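Local coordinates for protein protocadherin gamma-B3 (Homo sapiens, PDB 5K8R) that is a potential calcium-dependent cell-adhesion protein that may help establish and maintain specific neuronal connections in the brain, at residues I3-P8 against F87-L92. Sequence-based numbering, arbitrary orientation.
Sequences IRYAIP and FHVTVL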
loop_
_atom_site.group_PDB
_atom_site.type_symbol
_atom_site.label_atom_id
_atom_site.label_comp_id
_atom_site.label_asym_id
_atom_site.label_seq_id
_atom_site.Cartn_x
_atom_site.Cartn_y
_atom_site.Cartn_z
ATOM N N ILE A 3 -53.218 4.424 44.669
ATOM C CA ILE A 3 -52.256 3.555 45.337
ATOM C C ILE A 3 -51.250 2.980 44.347
ATOM O O ILE A 3 -51.585 2.709 43.193
ATOM C CB ILE A 3 -52.958 2.398 46.073
ATOM C CG1 ILE A 3 -51.927 1.503 46.764
ATOM C CG2 ILE A 3 -53.809 1.590 45.105
ATOM C CD1 ILE A 3 -52.458 0.795 47.991
ATOM N N ARG A 4 -50.016 2.797 44.803
ATOM C CA ARG A 4 -48.958 2.254 43.957
ATOM C C ARG A 4 -48.099 1.188 44.642
ATOM O O ARG A 4 -47.321 1.488 45.549
ATOM C CB ARG A 4 -48.066 3.380 43.432
ATOM C CG ARG A 4 -46.824 2.900 42.698
ATOM C CD ARG A 4 -45.604 3.720 43.082
ATOM N NE ARG A 4 -44.806 3.063 44.113
ATOM C CZ ARG A 4 -43.614 3.487 44.520
ATOM N NH1 ARG A 4 -43.076 4.573 43.981
ATOM N NH2 ARG A 4 -42.959 2.826 45.465
ATOM N N TYR A 5 -48.245 -0.055 44.191
ATOM C CA TYR A 5 -47.484 -1.176 44.714
ATOM C C TYR A 5 -46.151 -1.266 43.974
ATOM O O TYR A 5 -45.879 -0.511 43.039
ATOM C CB TYR A 5 -48.282 -2.476 44.591
ATOM C CG TYR A 5 -49.601 -2.458 45.330
ATOM C CD1 TYR A 5 -49.655 -2.678 46.700
ATOM C CD2 TYR A 5 -50.793 -2.223 44.658
ATOM C CE1 TYR A 5 -50.859 -2.663 47.381
ATOM C CE2 TYR A 5 -52.003 -2.206 45.330
ATOM C CZ TYR A 5 -52.029 -2.427 46.692
ATOM O OH TYR A 5 -53.230 -2.411 47.364
ATOM N N ALA A 6 -45.308 -2.203 44.401
ATOM C CA ALA A 6 -44.004 -2.401 43.775
ATOM C C ALA A 6 -43.613 -3.861 43.923
ATOM O O ALA A 6 -43.411 -4.338 45.044
ATOM C CB ALA A 6 -42.944 -1.490 44.401
ATOM N N ILE A 7 -43.509 -4.568 42.802
ATOM C CA ILE A 7 -43.211 -5.999 42.831
ATOM C C ILE A 7 -42.093 -6.306 41.842
ATOM O O ILE A 7 -41.973 -5.625 40.814
ATOM C CB ILE A 7 -44.462 -6.837 42.516
ATOM C CG1 ILE A 7 -45.066 -6.415 41.175
ATOM C CG2 ILE A 7 -45.489 -6.710 43.630
ATOM C CD1 ILE A 7 -46.239 -7.267 40.731
ATOM N N PRO A 8 -41.254 -7.303 42.108
ATOM C CA PRO A 8 -40.268 -7.715 41.105
ATOM C C PRO A 8 -40.943 -8.396 39.926
ATOM O O PRO A 8 -42.061 -8.907 40.020
ATOM C CB PRO A 8 -39.366 -8.689 41.871
ATOM C CG PRO A 8 -40.245 -9.225 42.951
ATOM C CD PRO A 8 -41.135 -8.082 43.351
ATOM N N PHE A 87 -60.948 3.269 40.596
ATOM C CA PHE A 87 -59.872 3.306 41.585
ATOM C C PHE A 87 -58.560 3.085 40.847
ATOM O O PHE A 87 -58.258 1.959 40.441
ATOM C CB PHE A 87 -60.078 2.258 42.676
ATOM C CG PHE A 87 -61.316 2.475 43.498
ATOM C CD1 PHE A 87 -61.303 3.347 44.574
ATOM C CD2 PHE A 87 -62.491 1.809 43.195
ATOM C CE1 PHE A 87 -62.439 3.549 45.334
ATOM C CE2 PHE A 87 -63.632 2.007 43.952
ATOM C CZ PHE A 87 -63.605 2.879 45.022
ATOM N N HIS A 88 -57.789 4.154 40.672
ATOM C CA HIS A 88 -56.559 4.073 39.898
ATOM C C HIS A 88 -55.481 3.351 40.696
ATOM O O HIS A 88 -55.207 3.700 41.848
ATOM C CB HIS A 88 -56.083 5.471 39.505
ATOM C CG HIS A 88 -54.951 5.468 38.526
ATOM N ND1 HIS A 88 -55.120 5.162 37.193
ATOM C CD2 HIS A 88 -53.632 5.729 38.687
ATOM C CE1 HIS A 88 -53.956 5.235 36.573
ATOM N NE2 HIS A 88 -53.036 5.578 37.457
ATOM N N VAL A 89 -54.874 2.340 40.080
ATOM C CA VAL A 89 -53.815 1.553 40.698
ATOM C C VAL A 89 -52.600 1.589 39.785
ATOM O O VAL A 89 -52.725 1.404 38.568
ATOM C CB VAL A 89 -54.257 0.102 40.960
ATOM C CG1 VAL A 89 -53.155 -0.668 41.674
ATOM C CG2 VAL A 89 -55.546 0.069 41.766
ATOM N N THR A 90 -51.430 1.833 40.370
ATOM C CA THR A 90 -50.165 1.781 39.655
ATOM C C THR A 90 -49.253 0.766 40.329
ATOM O O THR A 90 -49.145 0.738 41.559
ATOM C CB THR A 90 -49.488 3.157 39.606
ATOM O OG1 THR A 90 -49.319 3.655 40.937
ATOM C CG2 THR A 90 -50.338 4.139 38.821
ATOM N N VAL A 91 -48.611 -0.075 39.523
ATOM C CA VAL A 91 -47.749 -1.144 40.016
ATOM C C VAL A 91 -46.379 -0.966 39.380
ATOM O O VAL A 91 -46.231 -1.104 38.159
ATOM C CB VAL A 91 -48.317 -2.536 39.709
ATOM C CG1 VAL A 91 -47.410 -3.615 40.284
ATOM C CG2 VAL A 91 -49.728 -2.670 40.258
ATOM N N LEU A 92 -45.376 -0.708 40.214
ATOM C CA LEU A 92 -44.003 -0.561 39.749
ATOM C C LEU A 92 -43.403 -1.956 39.585
ATOM O O LEU A 92 -43.493 -2.789 40.487
ATOM C CB LEU A 92 -43.180 0.259 40.742
ATOM C CG LEU A 92 -41.697 0.432 40.412
ATOM C CD1 LEU A 92 -41.522 1.198 39.109
ATOM C CD2 LEU A 92 -40.971 1.131 41.551
#
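V89 CG1 approaches the edge of the Y5 ring, near the ring plane and 4.1 Å from Y5 CD2, while I3 CG1, from the same strand as Y5, sits over the outer part of one ring face, 3.9 Å from its plane. With CG anti to its own carbonyl carbon (chi1 -60°), Y5 sends its ring back along the strand toward I3, and its OH is hydrogen-bonded to D23 of helix 20-23. These contacts belong to the first cadherin repeat, a Greek-key beta-sandwich, in which the N-terminal strand 3-8 forms one border of a four-stranded mixed sheet. The axes of the two segments run 25° apart, so the pairing with 87-92 is parallel; beyond it, V89 and V91 bond through their backbones to F76 and L74 of the antiparallel strand 73-80. I3, Y5, V89 and V91 occupy one face of the sheet, and L20 touches the first three of them there; R4, A6, T90 and L92 occupy the other, with A6 CB and L92 CB 4.1 Å apart. Further along, I7 CG1 packs on V91 CG1 at 3.8 Å. Three backbone bonds are sound by length and angle: T90 N to I3 O, I7 N to L92 O and the nearly straight L92 N to Y5 O (2.9 Å). In the last, L92 N approaches from above the Y5 carbonyl plane, tilted 37° from it.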